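Lactococcal phage P2 ORF15 (Lactococcus phage p2, PDB 2WZP) probably serves as the distal tail (Dit) protein of the phage, a hub at the tail end to which other components of the host-adsorption device attach. Local coordinates at residues 215-227 with 300-312. Numbering follows the deposited sequence.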
ATOM      1  N   LEU M 215      10.089 -65.118 -13.590  1.00 33.96           N
ATOM      2  CA  LEU M 215       9.175 -65.177 -12.436  1.00 32.37           C
ATOM      3  C   LEU M 215       9.874 -64.877 -11.093  1.00 36.27           C
ATOM      4  O   LEU M 215       9.211 -64.667 -10.073  1.00 35.99           O
ATOM      5  CB  LEU M 215       8.426 -66.545 -12.405  1.00 31.21           C
ATOM      6  CG  LEU M 215       7.644 -66.965 -13.666  1.00 33.20           C
ATOM      7  CD1 LEU M 215       7.066 -68.339 -13.496  1.00 33.47           C
ATOM      8  CD2 LEU M 215       6.501 -66.025 -13.964  1.00 32.53           C
ATOM      9  N   SER M 216      11.218 -64.851 -11.103  1.00 32.66           N
ATOM     10  CA  SER M 216      12.052 -64.565  -9.931  1.00 31.62           C
ATOM     11  C   SER M 216      12.675 -63.167 -10.053  1.00 36.02           C
ATOM     12  O   SER M 216      13.473 -62.781  -9.213  1.00 36.56           O
ATOM     13  CB  SER M 216      13.169 -65.600  -9.830  1.00 32.48           C
ATOM     14  OG  SER M 216      14.114 -65.419 -10.875  1.00 36.39           O
ATOM     15  N   ARG M 217      12.333 -62.435 -11.103  1.00 31.87           N
ATOM     16  CA  ARG M 217      12.923 -61.148 -11.422  1.00 30.89           C
ATOM     17  C   ARG M 217      11.984 -59.982 -11.370  1.00 36.90           C
ATOM     18  O   ARG M 217      10.801 -60.104 -11.680  1.00 39.34           O
ATOM     19  CB  ARG M 217      13.526 -61.190 -12.815  1.00 27.43           C
ATOM     20  CG  ARG M 217      14.724 -62.118 -12.964  1.00 28.75           C
ATOM     21  CD  ARG M 217      15.531 -61.725 -14.170  1.00 25.30           C
ATOM     22  NE  ARG M 217      14.680 -61.539 -15.331  1.00 40.89           N
ATOM     23  CZ  ARG M 217      14.534 -62.456 -16.275  1.00 49.78           C
ATOM     24  NH1 ARG M 217      15.203 -63.602 -16.207  1.00 41.88           N
ATOM     25  NH2 ARG M 217      13.726 -62.235 -17.300  1.00 31.43           N
ATOM     26  N   TRP M 218      12.555 -58.829 -11.058  1.00 32.40           N
ATOM     27  CA  TRP M 218      11.890 -57.546 -11.051  1.00 31.65           C
ATOM     28  C   TRP M 218      12.308 -56.855 -12.328  1.00 36.49           C
ATOM     29  O   TRP M 218      13.497 -56.655 -12.557  1.00 34.31           O
ATOM     30  CB  TRP M 218      12.344 -56.727  -9.834  1.00 29.60           C
ATOM     31  CG  TRP M 218      11.679 -55.396  -9.653  1.00 30.30           C
ATOM     32  CD1 TRP M 218      10.619 -54.890 -10.355  1.00 32.94           C
ATOM     33  CD2 TRP M 218      12.017 -54.406  -8.668  1.00 30.02           C
ATOM     34  NE1 TRP M 218      10.308 -53.630  -9.898  1.00 31.77           N
ATOM     35  CE2 TRP M 218      11.148 -53.311  -8.859  1.00 33.12           C
ATOM     36  CE3 TRP M 218      12.986 -54.332  -7.646  1.00 31.41           C
ATOM     37  CZ2 TRP M 218      11.232 -52.149  -8.080  1.00 32.75           C
ATOM     38  CZ3 TRP M 218      13.048 -53.189  -6.855  1.00 32.39           C
ATOM     39  CH2 TRP M 218      12.185 -52.113  -7.078  1.00 32.90           C
ATOM     40  N   ASP M 219      11.333 -56.517 -13.170  1.00 36.24           N
ATOM     41  CA  ASP M 219      11.570 -55.790 -14.411  1.00 36.73           C
ATOM     42  C   ASP M 219      11.363 -54.312 -14.072  1.00 39.68           C
ATOM     43  O   ASP M 219      10.225 -53.847 -13.886  1.00 39.28           O
ATOM     44  CB  ASP M 219      10.639 -56.295 -15.520  1.00 39.32           C
ATOM     45  CG  ASP M 219      10.755 -55.560 -16.833  1.00 59.87           C
ATOM     46  OD1 ASP M 219      11.900 -55.221 -17.233  1.00 63.98           O
ATOM     47  OD2 ASP M 219       9.712 -55.342 -17.477  1.00 70.18           O
ATOM     48  N   ILE M 220      12.486 -53.613 -13.858  1.00 35.04           N
ATOM     49  CA  ILE M 220      12.472 -52.229 -13.424  1.00 34.13           C
ATOM     50  C   ILE M 220      12.332 -51.302 -14.614  1.00 41.61           C
ATOM     51  O   ILE M 220      13.222 -51.252 -15.465  1.00 42.06           O
ATOM     52  CB  ILE M 220      13.671 -51.921 -12.499  1.00 36.00           C
ATOM     53  CG1 ILE M 220      13.719 -52.922 -11.330  1.00 34.10           C
ATOM     54  CG2 ILE M 220      13.629 -50.461 -11.991  1.00 36.43           C
ATOM     55  CD1 ILE M 220      15.086 -53.275 -10.877  1.00 32.81           C
ATOM     56  N   LYS M 221      11.183 -50.598 -14.692  1.00 39.84           N
ATOM     57  CA  LYS M 221      10.854 -49.683 -15.783  1.00 39.82           C
ATOM     58  C   LYS M 221      10.638 -48.259 -15.278  1.00 44.98           C
ATOM     59  O   LYS M 221      10.669 -47.322 -16.076  1.00 46.72           O
ATOM     60  CB  LYS M 221       9.609 -50.168 -16.563  1.00 42.41           C
ATOM     61  CG  LYS M 221       9.553 -51.671 -16.874  1.00 59.05           C
ATOM     62  CD  LYS M 221       9.484 -52.051 -18.373  1.00 70.56           C
ATOM     63  CE  LYS M 221      10.794 -52.011 -19.156  1.00 81.55           C
ATOM     64  NZ  LYS M 221      11.896 -52.838 -18.593  1.00 86.65           N
ATOM     65  N   GLU M 222      10.410 -48.084 -13.963  1.00 41.25           N
ATOM     66  CA  GLU M 222      10.079 -46.776 -13.369  1.00 40.37           C
ATOM     67  C   GLU M 222      11.002 -46.349 -12.247  1.00 44.14           C
ATOM     68  O   GLU M 222      11.770 -47.160 -11.727  1.00 44.12           O
ATOM     69  CB  GLU M 222       8.634 -46.805 -12.832  1.00 41.97           C
ATOM     70  CG  GLU M 222       7.604 -47.415 -13.780  1.00 58.62           C
ATOM     71  CD  GLU M 222       6.915 -46.519 -14.799  1.00 91.49           C
ATOM     72  OE1 GLU M 222       7.530 -45.536 -15.278  1.00 75.14           O
ATOM     73  OE2 GLU M 222       5.731 -46.797 -15.111  1.00 95.60           O
ATOM     74  N   GLU M 223      10.890 -45.057 -11.833  1.00 40.81           N
ATOM     75  CA  GLU M 223      11.621 -44.488 -10.694  1.00 39.24           C
ATOM     76  C   GLU M 223      10.982 -44.987  -9.388  1.00 38.58           C
ATOM     77  O   GLU M 223       9.751 -45.154  -9.323  1.00 35.14           O
ATOM     78  CB  GLU M 223      11.510 -42.977 -10.710  1.00 41.05           C
ATOM     79  CG  GLU M 223      12.730 -42.291 -11.263  1.00 60.81           C
ATOM     80  CD  GLU M 223      12.664 -40.800 -11.011  1.00 88.88           C
ATOM     81  OE1 GLU M 223      11.984 -40.102 -11.796  1.00 94.94           O
ATOM     82  OE2 GLU M 223      13.229 -40.343  -9.993  1.00 80.33           O
ATOM     83  N   ILE M 224      11.808 -45.199  -8.347  1.00 33.17           N
ATOM     84  CA  ILE M 224      11.368 -45.625  -7.018  1.00 30.80           C
ATOM     85  C   ILE M 224      12.054 -44.715  -5.987  1.00 35.33           C
ATOM     86  O   ILE M 224      13.034 -44.040  -6.313  1.00 36.52           O
ATOM     87  CB  ILE M 224      11.657 -47.157  -6.757  1.00 32.95           C
ATOM     88  CG1 ILE M 224      13.162 -47.457  -6.546  1.00 33.12           C
ATOM     89  CG2 ILE M 224      11.034 -48.075  -7.826  1.00 30.32           C
ATOM     90  CD1 ILE M 224      13.443 -48.628  -5.710  1.00 35.70           C
ATOM     91  N   PHE M 225      11.549 -44.697  -4.746  1.00 29.53           N
ATOM     92  CA  PHE M 225      12.160 -43.969  -3.645  1.00 26.71           C
ATOM     93  C   PHE M 225      13.083 -44.918  -2.945  1.00 29.85           C
ATOM     94  O   PHE M 225      14.224 -44.576  -2.629  1.00 29.57           O
ATOM     95  CB  PHE M 225      11.091 -43.467  -2.666  1.00 27.86           C
ATOM     96  CG  PHE M 225      10.515 -42.123  -3.027  1.00 28.98           C
ATOM     97  CD1 PHE M 225      11.263 -40.958  -2.859  1.00 32.39           C
ATOM     98  CD2 PHE M 225       9.219 -42.011  -3.511  1.00 29.62           C
ATOM     99  CE1 PHE M 225      10.751 -39.720  -3.228  1.00 32.22           C
ATOM    100  CE2 PHE M 225       8.696 -40.767  -3.846  1.00 31.90           C
ATOM    101  CZ  PHE M 225       9.473 -39.634  -3.722  1.00 30.62           C
ATOM    102  N   SER M 226      12.574 -46.129  -2.718  1.00 26.71           N
ATOM    103  CA  SER M 226      13.223 -47.211  -1.992  1.00 26.82           C
ATOM    104  C   SER M 226      12.336 -48.445  -2.066  1.00 30.76           C
ATOM    105  O   SER M 226      11.223 -48.420  -2.603  1.00 30.17           O
ATOM    106  CB  SER M 226      13.379 -46.810  -0.516  1.00 29.32           C
ATOM    107  OG  SER M 226      12.148 -46.467   0.097  1.00 27.17           O
ATOM    108  N   PHE M 227      12.813 -49.514  -1.480  1.00 27.76           N
ATOM    109  CA  PHE M 227      12.038 -50.733  -1.412  1.00 27.36           C
ATOM    110  C   PHE M 227      12.329 -51.398  -0.092  1.00 34.40           C
ATOM    111  O   PHE M 227      13.317 -51.093   0.592  1.00 32.67           O
ATOM    112  CB  PHE M 227      12.312 -51.676  -2.621  1.00 27.52           C
ATOM    113  CG  PHE M 227      13.757 -52.082  -2.764  1.00 27.23           C
ATOM    114  CD1 PHE M 227      14.645 -51.307  -3.508  1.00 29.84           C
ATOM    115  CD2 PHE M 227      14.250 -53.191  -2.096  1.00 26.92           C
ATOM    116  CE1 PHE M 227      15.987 -51.657  -3.601  1.00 30.19           C
ATOM    117  CE2 PHE M 227      15.592 -53.535  -2.183  1.00 29.62           C
ATOM    118  CZ  PHE M 227      16.445 -52.784  -2.958  1.00 28.14           C
ATOM    119  N   ARG M 300      22.333 -47.191  -3.827  1.00 34.18           N
ATOM    120  CA  ARG M 300      20.944 -47.474  -3.440  1.00 34.48           C
ATOM    121  C   ARG M 300      20.057 -46.978  -4.588  1.00 40.33           C
ATOM    122  O   ARG M 300      18.854 -47.233  -4.569  1.00 42.31           O
ATOM    123  CB  ARG M 300      20.563 -46.689  -2.156  1.00 33.88           C
ATOM    124  CG  ARG M 300      20.820 -47.379  -0.797  1.00 43.27           C
ATOM    125  CD  ARG M 300      20.309 -46.579   0.447  1.00 38.44           C
ATOM    126  NE  ARG M 300      21.066 -45.335   0.611  1.00 42.40           N
ATOM    127  CZ  ARG M 300      20.768 -44.187   0.002  1.00 55.90           C
ATOM    128  NH1 ARG M 300      19.674 -44.086  -0.747  1.00 48.63           N
ATOM    129  NH2 ARG M 300      21.557 -43.128   0.145  1.00 30.11           N
ATOM    130  N   ILE M 301      20.640 -46.235  -5.558  1.00 35.61           N
ATOM    131  CA  ILE M 301      19.937 -45.646  -6.699  1.00 36.19           C
ATOM    132  C   ILE M 301      19.660 -46.743  -7.741  1.00 41.24           C
ATOM    133  O   ILE M 301      20.562 -47.181  -8.475  1.00 41.10           O
ATOM    134  CB  ILE M 301      20.675 -44.402  -7.324  1.00 39.76           C
ATOM    135  CG1 ILE M 301      21.165 -43.338  -6.310  1.00 40.46           C
ATOM    136  CG2 ILE M 301      19.864 -43.767  -8.439  1.00 40.76           C
ATOM    137  CD1 ILE M 301      20.190 -42.945  -5.082  1.00 63.09           C
ATOM    138  N   ILE M 302      18.398 -47.160  -7.803  1.00 37.02           N
ATOM    139  CA  ILE M 302      17.931 -48.221  -8.683  1.00 36.12           C
ATOM    140  C   ILE M 302      17.604 -47.689 -10.081  1.00 44.13           C
ATOM    141  O   ILE M 302      16.715 -46.845 -10.250  1.00 46.07           O
ATOM    142  CB  ILE M 302      16.778 -49.040  -8.029  1.00 36.88           C
ATOM    143  CG1 ILE M 302      17.124 -49.556  -6.593  1.00 36.49           C
ATOM    144  CG2 ILE M 302      16.266 -50.131  -8.928  1.00 35.24           C
ATOM    145  CD1 ILE M 302      18.532 -50.216  -6.295  1.00 38.03           C
ATOM    146  N   GLU M 303      18.331 -48.206 -11.074  1.00 39.67           N
ATOM    147  CA  GLU M 303      18.191 -47.852 -12.479  1.00 38.79           C
ATOM    148  C   GLU M 303      17.241 -48.818 -13.173  1.00 43.75           C
ATOM    149  O   GLU M 303      16.951 -49.908 -12.664  1.00 44.46           O
ATOM    150  CB  GLU M 303      19.567 -47.929 -13.188  1.00 39.69           C
ATOM    151  CG  GLU M 303      20.636 -46.972 -12.686  1.00 48.57           C
ATOM    152  CD  GLU M 303      20.290 -45.492 -12.727  1.00 76.03           C
ATOM    153  OE1 GLU M 303      20.561 -44.797 -11.719  1.00 76.81           O
ATOM    154  OE2 GLU M 303      19.750 -45.023 -13.757  1.00 71.09           O
ATOM    155  N   LYS M 304      16.813 -48.439 -14.379  1.00 39.18           N
ATOM    156  CA  LYS M 304      16.013 -49.294 -15.251  1.00 37.74           C
ATOM    157  C   LYS M 304      16.880 -50.490 -15.624  1.00 36.86           C
ATOM    158  O   LYS M 304      18.094 -50.372 -15.796  1.00 36.36           O
ATOM    159  CB  LYS M 304      15.557 -48.538 -16.513  1.00 40.93           C
ATOM    160  CG  LYS M 304      14.445 -47.517 -16.234  1.00 59.70           C
ATOM    161  CD  LYS M 304      14.004 -46.786 -17.500  1.00 74.71           C
ATOM    162  CE  LYS M 304      13.268 -45.497 -17.179  1.00 93.33           C
ATOM    163  NZ  LYS M 304      12.992 -44.686 -18.399  1.00100.09           N
ATOM    164  N   GLY M 305      16.254 -51.641 -15.671  1.00 30.92           N
ATOM    165  CA  GLY M 305      16.906 -52.902 -15.955  1.00 30.03           C
ATOM    166  C   GLY M 305      16.170 -53.980 -15.216  1.00 35.86           C
ATOM    167  O   GLY M 305      14.931 -54.025 -15.257  1.00 37.02           O
ATOM    168  N   GLN M 306      16.906 -54.813 -14.482  1.00 33.04           N
ATOM    169  CA  GLN M 306      16.251 -55.879 -13.716  1.00 32.46           C
ATOM    170  C   GLN M 306      16.953 -56.321 -12.465  1.00 36.03           C
ATOM    171  O   GLN M 306      18.181 -56.237 -12.378  1.00 37.38           O
ATOM    172  CB  GLN M 306      15.924 -57.092 -14.587  1.00 33.90           C
ATOM    173  CG  GLN M 306      17.088 -57.731 -15.290  1.00 51.96           C
ATOM    174  CD  GLN M 306      16.612 -58.658 -16.379  1.00 75.46           C
ATOM    175  OE1 GLN M 306      17.275 -59.664 -16.678  1.00 77.81           O
ATOM    176  NE2 GLN M 306      15.457 -58.349 -16.992  1.00 54.60           N
ATOM    177  N   MET M 307      16.158 -56.827 -11.503  1.00 29.45           N
ATOM    178  CA  MET M 307      16.692 -57.386 -10.271  1.00 28.31           C
ATOM    179  C   MET M 307      16.610 -58.922 -10.318  1.00 35.01           C
ATOM    180  O   MET M 307      15.559 -59.497 -10.635  1.00 34.61           O
ATOM    181  CB  MET M 307      15.989 -56.850  -9.007  1.00 28.75           C
ATOM    182  CG  MET M 307      16.621 -57.323  -7.736  1.00 29.83           C
ATOM    183  SD  MET M 307      15.581 -56.969  -6.343  1.00 33.40           S
ATOM    184  CE  MET M 307      14.552 -58.437  -6.315  1.00 30.01           C
ATOM    185  N   GLU M 308      17.731 -59.566  -9.970  1.00 29.97           N
ATOM    186  CA  GLU M 308      17.809 -61.007  -9.879  1.00 28.51           C
ATOM    187  C   GLU M 308      18.021 -61.375  -8.433  1.00 32.00           C
ATOM    188  O   GLU M 308      18.548 -60.578  -7.656  1.00 32.70           O
ATOM    189  CB  GLU M 308      18.961 -61.546 -10.740  1.00 29.97           C
ATOM    190  CG  GLU M 308      18.710 -61.399 -12.239  1.00 31.60           C
ATOM    191  CD  GLU M 308      19.799 -61.963 -13.122  1.00 51.89           C
ATOM    192  OE1 GLU M 308      19.604 -61.990 -14.361  1.00 57.97           O
ATOM    193  OE2 GLU M 308      20.863 -62.350 -12.578  1.00 39.79           O
ATOM    194  N   LEU M 309      17.573 -62.566  -8.055  1.00 28.28           N
ATOM    195  CA  LEU M 309      17.752 -63.095  -6.715  1.00 27.29           C
ATOM    196  C   LEU M 309      19.121 -63.776  -6.650  1.00 32.40           C
ATOM    197  O   LEU M 309      19.632 -64.231  -7.673  1.00 32.71           O
ATOM    198  CB  LEU M 309      16.664 -64.129  -6.395  1.00 26.68           C
ATOM    199  CG  LEU M 309      15.197 -63.755  -6.583  1.00 29.58           C
ATOM    200  CD1 LEU M 309      14.288 -64.914  -6.151  1.00 28.04           C
ATOM    201  CD2 LEU M 309      14.834 -62.467  -5.845  1.00 28.76           C
ATOM    202  N   ILE M 310      19.738 -63.802  -5.473  1.00 29.53           N
ATOM    203  CA  ILE M 310      20.998 -64.509  -5.259  1.00 29.08           C
ATOM    204  C   ILE M 310      20.728 -65.523  -4.170  1.00 35.44           C
ATOM    205  O   ILE M 310      20.496 -65.142  -3.014  1.00 37.05           O
ATOM    206  CB  ILE M 310      22.233 -63.622  -4.952  1.00 31.04           C
ATOM    207  CG1 ILE M 310      22.545 -62.691  -6.148  1.00 29.97           C
ATOM    208  CG2 ILE M 310      23.451 -64.525  -4.578  1.00 31.68           C
ATOM    209  CD1 ILE M 310      23.329 -61.635  -5.855  1.00 30.04           C
ATOM    210  N   ASN M 311      20.694 -66.812  -4.564  1.00 30.30           N
ATOM    211  CA  ASN M 311      20.485 -67.942  -3.674  1.00 29.33           C
ATOM    212  C   ASN M 311      19.223 -67.791  -2.827  1.00 33.97           C
ATOM    213  O   ASN M 311      19.246 -68.030  -1.625  1.00 34.58           O
ATOM    214  CB  ASN M 311      21.749 -68.207  -2.840  1.00 26.17           C
ATOM    215  CG  ASN M 311      21.661 -69.385  -1.946  1.00 41.14           C
ATOM    216  OD1 ASN M 311      20.989 -70.363  -2.257  1.00 39.59           O
ATOM    217  ND2 ASN M 311      22.279 -69.285  -0.783  1.00 30.84           N
ATOM    218  N   LEU M 312      18.105 -67.405  -3.470  1.00 29.40           N
ATOM    219  CA  LEU M 312      16.825 -67.261  -2.770  1.00 27.30           C
ATOM    220  C   LEU M 312      15.809 -68.135  -3.428  1.00 32.94           C
ATOM    221  O   LEU M 312      15.788 -68.243  -4.664  1.00 33.27           O
ATOM    222  CB  LEU M 312      16.284 -65.811  -2.753  1.00 25.79           C
ATOM    223  CG  LEU M 312      17.194 -64.675  -2.268  1.00 28.11           C
ATOM    224  CD1 LEU M 312      16.478 -63.347  -2.386  1.00 26.75           C
ATOM    225  CD2 LEU M 312      17.632 -64.892  -0.815  1.00 29.72           C
TER
HETATM  226  O   HOH W   1      16.642 -64.207 -10.373  1.00 26.61           O
HETATM  227  O   HOH W   2      14.222 -46.581 -12.066  1.00 41.58           O
HETATM  228  O   HOH W   3      14.763 -45.188  -9.066  1.00 49.65           O
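Trp218 and Met307 form an antiparallel hydrogen-bonded pair, joining edge strand 218-220 to strand 305-310 of the four-stranded antiparallel sheet in the Dit C-terminal domain. Trp218 N reaches Met307 O at 3.1 Å, and Met307 N returns a bond to Trp218 O at 2.9 Å. Two residues on, Ile220 and Gly305 repeat the exchange; glycine suits this place because, at its backbone angles, a CB would press against the carbonyl oxygen of Lys304. The 157° between the strand directions fits the ordinary twist of such a ladder.

On the face carrying Trp218, Ile220 and Met307 the residues are apolar. With CG swung opposite the backbone N (chi1 -175°), the chain of Met307 brings SD to the rim of the indole, 3.9 Å from Trp218 CE3, a Met-aromatic contact made at the edge. Ile220 CG1 sits over the centre of one indole face, while its CD1 meets Ile302 CG2 at 3.9 Å. Branched Ile302 serves three neighbours, since its CG1 also touches Ile224 CD1 and the edge of the Phe227 ring. Further out, Ile319 of strand 312-322 packs on Trp218 and Ile224, and Phe244 of strand 240-246 on Ile220 and Met307, so this apolar layer lies between the four-stranded sheet and the six-stranded sheet that holds strand 312-322.

The face carrying Asp219 and Gln306 is polar. Gln306 lays OE1 over one face of the Arg217 guanidinium, with amide and guanidinium planes 19° apart; Asp211 takes Arg217 NH2 in a salt bridge. The aliphatic part of Arg217 runs alongside Glu308, CD to CG 3.7 Å, and Arg243 binds Glu308 OE2. Beyond Asp219, Lys221 NZ curls back to Asp219 OD1. At the far end, Ser216 OG hydrogen-bonds Asp213 O, and a water accepts from Leu309 N and donates to Ser216 OG at 2.8 Å.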